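Local structure of phosphate-binding protein (Xanthomonas axonopodis pv. citri, 5UB3) at residues Ser163-Ala168 against Pro194-Asp199; Leu116-Ala121 against Ser125-Pro130; Ser53-Gly58 against Gly77-Leu82. The protein probably serves as a periplasmic receptor for a small anion, is seen here with bound chloride, and is paired with a diguanylate cyclase. One frame throughout, in Å; residues are numbered along the deposited sequence.

Interaction 1. Residues Ser163-Ala168 against Pro194-Asp199; sequences SKLNVA and PVFKRD
The helix that offers Leu165 and Ala168 to the ring of Phe196 is started by a short polar bond: Asn166 N donates to Ser163 OG over 2.8 Å, at a fairly straight 159°. Ser163 is the N-cap, and its hydroxyl takes up a first-turn amide that has no acceptor within the helix; its own carbonyl begins the regular series, Ser163 O accepting from Val167 N at 3.2 Å. Ala168 faces the other helix directly, and Leu165, one turn earlier, reaches it with the end of its side chain. Contact with the short helix 194-197 depends on Phe196. Its CG stands beside the backbone N (chi1 -57°), which sends the ring out across the gap between the helices. Ring atom CD2 lies 4.1 Å from Ala168 C and 4.2 Å from Ala168 CB, while CE2 meets the branch CD1 of Leu165 at 4.2 Å. Both approaches to the ring are oblique. This is a small helix-to-helix contact on the outside of one lobe of a periplasmic-binding-protein fold, with Ala168 buried and Leu165 at the exposed margin. His172, further along the first helix, stacks on the Phe196 ring and hydrogen-bonds through NE2 to Asp199 OD2. Lys164 and Lys197 form salt bridges to Asp185 and Asp187 respectively, and Lys197 also makes a cation-pi contact with Trp186.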
loop_
_atom_site.group_PDB
_atom_site.type_symbol
_atom_site.label_atom_id
_atom_site.label_comp_id
_atom_site.label_asym_id
_atom_site.label_seq_id
_atom_site.Cartn_x
_atom_site.Cartn_y
_atom_site.Cartn_z
ATOM N N SER A 163 4.931 5.842 -10.365
ATOM C CA SER A 163 4.248 6.747 -9.475
ATOM C C SER A 163 2.752 6.744 -9.775
ATOM O O SER A 163 2.297 6.458 -10.900
ATOM C CB SER A 163 4.792 8.155 -9.618
ATOM O OG SER A 163 4.232 8.763 -10.750
ATOM N N LYS A 164 1.980 7.118 -8.782
ATOM C CA LYS A 164 0.532 7.259 -9.022
ATOM C C LYS A 164 0.217 8.327 -10.111
ATOM O O LYS A 164 -0.702 8.160 -10.972
ATOM C CB LYS A 164 -0.152 7.557 -7.730
ATOM C CG LYS A 164 -0.072 6.441 -6.709
ATOM C CD LYS A 164 -0.607 6.889 -5.369
ATOM C CE LYS A 164 -0.393 5.779 -4.390
ATOM N NZ LYS A 164 -1.142 6.057 -3.159
ATOM N N LEU A 165 0.990 9.419 -10.085
ATOM C CA LEU A 165 0.783 10.512 -11.027
ATOM C C LEU A 165 1.068 10.019 -12.412
ATOM O O LEU A 165 0.375 10.368 -13.358
ATOM C CB LEU A 165 1.713 11.692 -10.706
ATOM C CG LEU A 165 1.628 12.915 -11.642
ATOM C CD1 LEU A 165 0.203 13.399 -11.841
ATOM C CD2 LEU A 165 2.489 14.049 -11.108
ATOM N N ASN A 166 2.103 9.190 -12.543
ATOM C CA ASN A 166 2.385 8.578 -13.852
ATOM C C ASN A 166 1.245 7.704 -14.384
ATOM O O ASN A 166 0.922 7.739 -15.557
ATOM C CB ASN A 166 3.702 7.812 -13.814
ATOM C CG ASN A 166 4.936 8.722 -13.893
ATOM O OD1 ASN A 166 4.849 9.947 -13.992
ATOM N ND2 ASN A 166 6.082 8.100 -13.869
ATOM N N VAL A 167 0.606 6.931 -13.526
ATOM C CA VAL A 167 -0.564 6.171 -13.981
ATOM C C VAL A 167 -1.563 7.151 -14.603
ATOM O O VAL A 167 -2.050 6.962 -15.693
ATOM C CB VAL A 167 -1.214 5.443 -12.814
ATOM C CG1 VAL A 167 -2.496 4.790 -13.249
ATOM C CG2 VAL A 167 -0.274 4.385 -12.261
ATOM N N ALA A 168 -1.896 8.217 -13.865
ATOM C CA ALA A 168 -2.870 9.166 -14.355
ATOM C C ALA A 168 -2.332 9.823 -15.646
ATOM O O ALA A 168 -2.999 9.869 -16.654
ATOM C CB ALA A 168 -3.156 10.196 -13.278
ATOM N N PRO A 194 -6.791 17.500 -11.311
ATOM C CA PRO A 194 -8.069 17.846 -11.906
ATOM C C PRO A 194 -8.037 17.945 -13.442
ATOM O O PRO A 194 -8.916 17.390 -14.086
ATOM C CB PRO A 194 -8.390 19.184 -11.245
ATOM C CG PRO A 194 -7.808 19.013 -9.883
ATOM C CD PRO A 194 -6.539 18.230 -10.058
ATOM N N VAL A 195 -7.015 18.597 -14.004
ATOM C CA VAL A 195 -6.849 18.701 -15.464
ATOM C C VAL A 195 -6.908 17.327 -16.148
ATOM O O VAL A 195 -7.426 17.230 -17.230
ATOM C CB VAL A 195 -5.560 19.480 -15.864
ATOM C CG1 VAL A 195 -4.284 18.779 -15.408
ATOM C CG2 VAL A 195 -5.479 19.694 -17.358
ATOM N N PHE A 196 -6.375 16.268 -15.520
ATOM C CA PHE A 196 -6.488 14.913 -16.049
ATOM C C PHE A 196 -7.792 14.259 -15.716
ATOM O O PHE A 196 -8.380 13.640 -16.576
ATOM C CB PHE A 196 -5.333 13.938 -15.627
ATOM C CG PHE A 196 -3.942 14.398 -15.985
ATOM C CD1 PHE A 196 -3.697 15.335 -16.990
ATOM C CD2 PHE A 196 -2.856 13.843 -15.314
ATOM C CE1 PHE A 196 -2.401 15.736 -17.260
ATOM C CE2 PHE A 196 -1.559 14.231 -15.589
ATOM C CZ PHE A 196 -1.327 15.174 -16.563
ATOM N N LYS A 197 -8.204 14.367 -14.452
ATOM C CA LYS A 197 -9.389 13.693 -13.940
ATOM C C LYS A 197 -10.654 13.956 -14.740
ATOM O O LYS A 197 -11.474 13.069 -14.942
ATOM C CB LYS A 197 -9.622 14.134 -12.487
ATOM C CG LYS A 197 -10.761 13.410 -11.794
ATOM C CD LYS A 197 -10.950 13.950 -10.391
ATOM C CE LYS A 197 -11.861 12.999 -9.669
ATOM N NZ LYS A 197 -12.328 13.529 -8.389
ATOM N N ARG A 198 -10.821 15.194 -15.160
ATOM C CA ARG A 198 -12.016 15.587 -15.917
ATOM C C ARG A 198 -12.119 14.844 -17.244
ATOM O O ARG A 198 -13.209 14.701 -17.758
ATOM C CB ARG A 198 -12.046 17.101 -16.156
ATOM C CG ARG A 198 -11.004 17.581 -17.134
ATOM C CD ARG A 198 -10.801 19.066 -16.966
ATOM N NE ARG A 198 -10.035 19.666 -18.047
ATOM C CZ ARG A 198 -9.549 20.908 -18.024
ATOM N NH1 ARG A 198 -9.727 21.685 -16.955
ATOM N NH2 ARG A 198 -8.846 21.373 -19.038
ATOM N N ASP A 199 -10.995 14.358 -17.777
ATOM C CA ASP A 199 -11.030 13.565 -19.016
ATOM C C ASP A 199 -11.198 12.066 -18.837
ATOM O O ASP A 199 -11.171 11.321 -19.814
ATOM C CB ASP A 199 -9.828 13.906 -19.865
ATOM C CG ASP A 199 -9.885 15.356 -20.427
ATOM O OD1 ASP A 199 -10.951 15.874 -20.736
ATOM O OD2 ASP A 199 -8.828 15.955 -20.536
#

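Interaction 2. Residues Leu116-Ala121 against Ser125-Pro130; sequences LALQNA and SGYLLP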
loop_
_atom_site.group_PDB
_atom_site.type_symbol
_atom_site.label_atom_id
_atom_site.label_comp_id
_atom_site.label_asym_id
_atom_site.label_seq_id
_atom_site.Cartn_x
_atom_site.Cartn_y
_atom_site.Cartn_z
ATOM N N LEU A 116 -2.692 -1.507 -19.512
ATOM C CA LEU A 116 -2.989 -1.039 -18.178
ATOM C C LEU A 116 -1.708 -0.513 -17.526
ATOM O O LEU A 116 -0.743 -1.209 -17.502
ATOM C CB LEU A 116 -3.486 -2.230 -17.389
ATOM C CG LEU A 116 -3.704 -2.082 -15.896
ATOM C CD1 LEU A 116 -4.863 -1.159 -15.555
ATOM C CD2 LEU A 116 -4.012 -3.456 -15.353
ATOM N N ALA A 117 -1.773 0.670 -16.927
ATOM C CA ALA A 117 -0.728 1.274 -16.149
ATOM C C ALA A 117 -0.854 0.861 -14.704
ATOM O O ALA A 117 -1.856 1.163 -14.076
ATOM C CB ALA A 117 -0.835 2.816 -16.222
ATOM N N LEU A 118 0.174 0.215 -14.192
ATOM C CA LEU A 118 0.277 -0.138 -12.792
ATOM C C LEU A 118 1.458 0.532 -12.166
ATOM O O LEU A 118 2.288 1.138 -12.836
ATOM C CB LEU A 118 0.431 -1.627 -12.709
ATOM C CG LEU A 118 -0.783 -2.347 -13.305
ATOM C CD1 LEU A 118 -0.626 -3.858 -13.138
ATOM C CD2 LEU A 118 -2.036 -1.909 -12.602
ATOM N N GLN A 119 1.570 0.392 -10.861
ATOM C CA GLN A 119 2.578 1.114 -10.163
ATOM C C GLN A 119 3.915 0.418 -9.956
ATOM O O GLN A 119 4.872 0.725 -10.662
ATOM C CB GLN A 119 1.987 1.634 -8.894
ATOM C CG GLN A 119 1.087 2.813 -9.193
ATOM C CD GLN A 119 0.237 3.206 -8.020
ATOM O OE1 GLN A 119 0.735 3.457 -6.901
ATOM N NE2 GLN A 119 -1.065 3.282 -8.256
ATOM N N ASN A 120 4.031 -0.396 -8.938
ATOM C CA ASN A 120 5.199 -1.231 -8.710
ATOM C C ASN A 120 4.647 -2.415 -7.961
ATOM O O ASN A 120 3.512 -2.345 -7.497
ATOM C CB ASN A 120 6.277 -0.577 -7.826
ATOM C CG ASN A 120 5.723 -0.093 -6.498
ATOM O OD1 ASN A 120 5.213 -0.865 -5.647
ATOM N ND2 ASN A 120 5.763 1.208 -6.332
ATOM N N ALA A 121 5.457 -3.457 -7.757
ATOM C CA ALA A 121 4.966 -4.747 -7.230
ATOM C C ALA A 121 4.519 -4.722 -5.758
ATOM O O ALA A 121 3.770 -5.613 -5.311
ATOM C CB ALA A 121 5.998 -5.828 -7.475
ATOM N N SER A 125 -3.187 -0.950 -4.099
ATOM C CA SER A 125 -4.262 -0.494 -4.923
ATOM C C SER A 125 -3.810 -0.314 -6.359
ATOM O O SER A 125 -4.643 -0.152 -7.250
ATOM C CB SER A 125 -4.825 0.825 -4.382
ATOM O OG SER A 125 -3.847 1.885 -4.438
ATOM N N GLY A 126 -2.492 -0.260 -6.578
ATOM C CA GLY A 126 -1.943 0.006 -7.909
ATOM C C GLY A 126 -1.219 -1.158 -8.529
ATOM O O GLY A 126 -0.633 -1.017 -9.621
ATOM N N TYR A 127 -1.270 -2.321 -7.891
ATOM C CA TYR A 127 -0.741 -3.544 -8.501
ATOM C C TYR A 127 -1.483 -4.760 -8.017
ATOM O O TYR A 127 -2.080 -5.510 -8.784
ATOM C CB TYR A 127 0.791 -3.701 -8.235
ATOM C CG TYR A 127 1.368 -4.913 -8.804
ATOM C CD1 TYR A 127 1.629 -5.004 -10.167
ATOM C CD2 TYR A 127 1.642 -6.016 -8.014
ATOM C CE1 TYR A 127 2.193 -6.148 -10.707
ATOM C CE2 TYR A 127 2.185 -7.150 -8.535
ATOM C CZ TYR A 127 2.447 -7.228 -9.878
ATOM O OH TYR A 127 2.965 -8.374 -10.382
ATOM N N LEU A 128 -1.456 -4.969 -6.726
ATOM C CA LEU A 128 -1.949 -6.247 -6.193
ATOM C C LEU A 128 -3.401 -6.354 -6.436
ATOM O O LEU A 128 -3.847 -7.331 -6.991
ATOM C CB LEU A 128 -1.608 -6.402 -4.709
ATOM C CG LEU A 128 -0.107 -6.537 -4.452
ATOM C CD1 LEU A 128 0.274 -6.260 -2.983
ATOM C CD2 LEU A 128 0.529 -7.835 -4.941
ATOM N N LEU A 129 -4.180 -5.378 -5.994
ATOM C CA LEU A 129 -5.637 -5.428 -6.184
ATOM C C LEU A 129 -6.059 -5.474 -7.619
ATOM O O LEU A 129 -6.860 -6.327 -7.972
ATOM C CB LEU A 129 -6.392 -4.318 -5.462
ATOM C CG LEU A 129 -6.203 -4.337 -3.937
ATOM C CD1 LEU A 129 -7.121 -3.262 -3.335
ATOM C CD2 LEU A 129 -6.512 -5.694 -3.336
ATOM N N PRO A 130 -5.519 -4.568 -8.462
ATOM C CA PRO A 130 -5.967 -4.712 -9.851
ATOM C C PRO A 130 -5.561 -6.046 -10.510
ATOM O O PRO A 130 -6.342 -6.585 -11.289
ATOM C CB PRO A 130 -5.304 -3.546 -10.575
ATOM C CG PRO A 130 -4.230 -3.032 -9.665
ATOM C CD PRO A 130 -4.751 -3.334 -8.258
#
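Leu118 and Gln119, where the strand 116-118 runs out, close on Gly126 and Tyr127 in the first turns of the helix. One hydrogen bond spans the junction: Gln119 N to Gly126 O, 2.9 Å long and bent little (162°), its donor tilted well away from the carbonyl plane. The same oxygen is packed by carbon, with Leu118 CB only 3.3 Å from Gly126 O. Gln119 carries its side chain, extended beyond CG, across the start of the segment 125-130, and its NE2 comes within 3.4 Å of Gly126 CA, on a flank where glycine carries no side chain. Leu118 holds CG beside its backbone N (chi1 -61°), and its two branches part company: CD1 reaches Tyr127 CD1 at 3.9 Å, the two side chains crossing at about a right angle, whereas Leu118 CD2 lies 3.8 Å from Pro130 CG, the two side chains slipping past each other in opposite directions. Tyr127 is set by a first torsion of 179°, with CG opposite the backbone N, and this swings the ring alongside the connecting loop. Its CB is pressed close to Asn120 O (3.1 Å), and Ala121 CA sits over one ring face, 4.0 Å from the centroid, as a CH-pi contact displaced toward the rim. Ala121 O lies against the end of Leu128. The helix is not regular here, having a wider pi-type turn at 125-128 and a kink at Pro130. A strand passing through a tight, serine-rich loop into a helix N terminus is a familiar element of phosphonate-type periplasmic binding proteins, where such a helix start often faces the anion site; a similar role is plausible here.

Interaction 3. Residues Ser53-Gly58 against Gly77-Leu82; sequences SYLRRG and GSAHPL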
loop_
_atom_site.group_PDB
_atom_site.type_symbol
_atom_site.label_atom_id
_atom_site.label_comp_id
_atom_site.label_asym_id
_atom_site.label_seq_id
_atom_site.Cartn_x
_atom_site.Cartn_y
_atom_site.Cartn_z
ATOM N N SER A 53 13.634 -8.763 3.930
ATOM C CA SER A 53 14.982 -9.091 4.390
ATOM C C SER A 53 15.411 -8.337 5.651
ATOM O O SER A 53 15.909 -8.953 6.608
ATOM C CB SER A 53 15.985 -8.839 3.240
ATOM O OG SER A 53 17.265 -9.232 3.651
ATOM N N TYR A 54 15.192 -7.025 5.675
ATOM C CA TYR A 54 15.420 -6.239 6.886
ATOM C C TYR A 54 14.660 -6.748 8.076
ATOM O O TYR A 54 15.221 -6.890 9.180
ATOM C CB TYR A 54 15.023 -4.768 6.717
ATOM C CG TYR A 54 15.901 -3.929 5.869
ATOM C CD1 TYR A 54 17.234 -4.258 5.637
ATOM C CD2 TYR A 54 15.411 -2.765 5.321
ATOM C CE1 TYR A 54 18.054 -3.445 4.877
ATOM C CE2 TYR A 54 16.209 -1.959 4.548
ATOM C CZ TYR A 54 17.546 -2.308 4.341
ATOM O OH TYR A 54 18.354 -1.525 3.591
ATOM N N LEU A 55 13.371 -6.979 7.872
ATOM C CA LEU A 55 12.529 -7.458 8.970
ATOM C C LEU A 55 13.043 -8.761 9.514
ATOM O O LEU A 55 13.269 -8.861 10.703
ATOM C CB LEU A 55 11.083 -7.599 8.502
ATOM C CG LEU A 55 10.376 -6.231 8.363
ATOM C CD1 LEU A 55 9.120 -6.469 7.542
ATOM C CD2 LEU A 55 10.008 -5.651 9.747
ATOM N N ARG A 56 13.272 -9.724 8.619
ATOM C CA ARG A 56 13.760 -11.071 8.977
ATOM C C ARG A 56 15.111 -10.970 9.701
ATOM O O ARG A 56 15.354 -11.668 10.651
ATOM C CB ARG A 56 13.852 -11.977 7.757
ATOM C CG ARG A 56 14.516 -13.319 8.058
ATOM C CD ARG A 56 14.285 -14.318 6.962
ATOM N NE ARG A 56 14.788 -13.765 5.686
ATOM C CZ ARG A 56 14.054 -13.176 4.748
ATOM N NH1 ARG A 56 12.758 -13.089 4.889
ATOM N NH2 ARG A 56 14.642 -12.670 3.634
ATOM N N ARG A 57 15.961 -10.042 9.288
ATOM C CA ARG A 57 17.253 -9.877 9.954
ATOM C C ARG A 57 17.224 -8.968 11.183
ATOM O O ARG A 57 18.263 -8.751 11.786
ATOM C CB ARG A 57 18.283 -9.407 8.946
ATOM C CG ARG A 57 18.615 -10.476 7.911
ATOM C CD ARG A 57 19.690 -9.959 6.996
ATOM N NE ARG A 57 19.130 -9.079 5.982
ATOM C CZ ARG A 57 19.533 -7.852 5.715
ATOM N NH1 ARG A 57 20.491 -7.279 6.425
ATOM N NH2 ARG A 57 18.926 -7.173 4.750
ATOM N N GLY A 58 16.051 -8.482 11.581
ATOM C CA GLY A 58 15.953 -7.591 12.767
ATOM C C GLY A 58 16.467 -6.175 12.549
ATOM O O GLY A 58 16.762 -5.493 13.490
ATOM N N GLY A 77 7.046 -14.367 5.903
ATOM C CA GLY A 77 7.399 -14.808 7.264
ATOM C C GLY A 77 8.134 -13.795 8.127
ATOM O O GLY A 77 8.645 -14.140 9.197
ATOM N N SER A 78 8.152 -12.544 7.691
ATOM C CA SER A 78 9.012 -11.555 8.275
ATOM C C SER A 78 8.295 -10.530 9.222
ATOM O O SER A 78 8.951 -9.825 10.001
ATOM C CB SER A 78 9.770 -10.899 7.148
ATOM O OG SER A 78 8.943 -10.098 6.334
ATOM N N ALA A 79 6.970 -10.558 9.251
ATOM C CA ALA A 79 6.182 -9.642 10.042
ATOM C C ALA A 79 4.720 -10.100 10.275
ATOM O O ALA A 79 4.166 -10.894 9.506
ATOM C CB ALA A 79 6.195 -8.312 9.371
ATOM N N HIS A 80 4.093 -9.549 11.305
ATOM C CA HIS A 80 2.702 -9.885 11.623
ATOM C C HIS A 80 1.976 -8.620 12.038
ATOM O O HIS A 80 2.615 -7.673 12.490
ATOM C CB HIS A 80 2.621 -10.979 12.706
ATOM C CG HIS A 80 3.348 -10.614 13.962
ATOM N ND1 HIS A 80 4.703 -10.803 14.103
ATOM C CD2 HIS A 80 2.918 -10.101 15.131
ATOM C CE1 HIS A 80 5.097 -10.360 15.285
ATOM N NE2 HIS A 80 4.033 -9.945 15.933
ATOM N N PRO A 81 0.648 -8.603 11.918
ATOM C CA PRO A 81 -0.081 -7.380 12.240
ATOM C C PRO A 81 -0.072 -6.993 13.719
ATOM O O PRO A 81 -0.166 -7.867 14.563
ATOM C CB PRO A 81 -1.512 -7.694 11.764
ATOM C CG PRO A 81 -1.373 -8.830 10.789
ATOM C CD PRO A 81 -0.187 -9.601 11.200
ATOM N N LEU A 82 0.061 -5.708 14.007
ATOM C CA LEU A 82 0.018 -5.174 15.344
ATOM C C LEU A 82 -1.323 -4.494 15.582
ATOM O O LEU A 82 -1.968 -4.768 16.597
ATOM C CB LEU A 82 1.089 -4.110 15.493
ATOM C CG LEU A 82 1.221 -3.487 16.887
ATOM C CD1 LEU A 82 2.081 -4.371 17.719
ATOM C CD2 LEU A 82 1.834 -2.110 16.771
#
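Ser78, the residue that packs on Leu55 and Arg56, follows Gly77, whose positive phi of 80° ends the preceding helix in a Schellman motif. Ser78 meets the other segment with both its carbonyl and its side chain. Its carbonyl O is 3.4 Å from Leu55 CB, and its CB is 3.8 Å from that same carbon and 4.0 Å from Arg56 N. The hydroxyl, held between the backbone N and the carbonyl carbon (chi1 70°), points back to Leu73 O, which accepts its hydrogen bond, so this buried polar atom is satisfied by the helix it follows. The helix 48-56 closes in the same way, with Gly58 in a second Schellman motif; in this lobe of the periplasmic-binding-protein fold, the last turn of helix 48-56 thus packs on the residue that follows the end of helix 67-75. Next along, Ala79 opens the strand and offers CB to Leu55 CD1 at 3.9 Å. Beyond it the strand leaves helix 48-56: His80 NE2 hydrogen-bonds to Glu225, and Leu82 packs on helix 222-235. On the far side of helix 48-56, Arg57 grips Ser53 OG side-on, with NE at 3.0 Å and NH2 at 2.9 Å.

In the fold
From the N terminus, interaction 3 comes first: Ser53-Gly58 meets Gly77-Leu82 after an excursion through strand 62-66 and helix 67-75, joining a helix end to the start of strand 79-87. Interaction 2 closes the shortest loop, with three residues between its segments, where strand 115-118 turns into helix 124-136. Interaction 1 follows, its loop holding strand 178-182 and helix 183-186 between the two helices it joins. The three stand in series, none nested or crossed. Interactions 1 and 2 share a lobe and touch: Val167 packs on the strand's end, and Lys164 CG lies 3.1 Å from Gln119 OE1. Interaction 3 belongs to the other lobe, its nearest atoms about 13 Å from interaction 2.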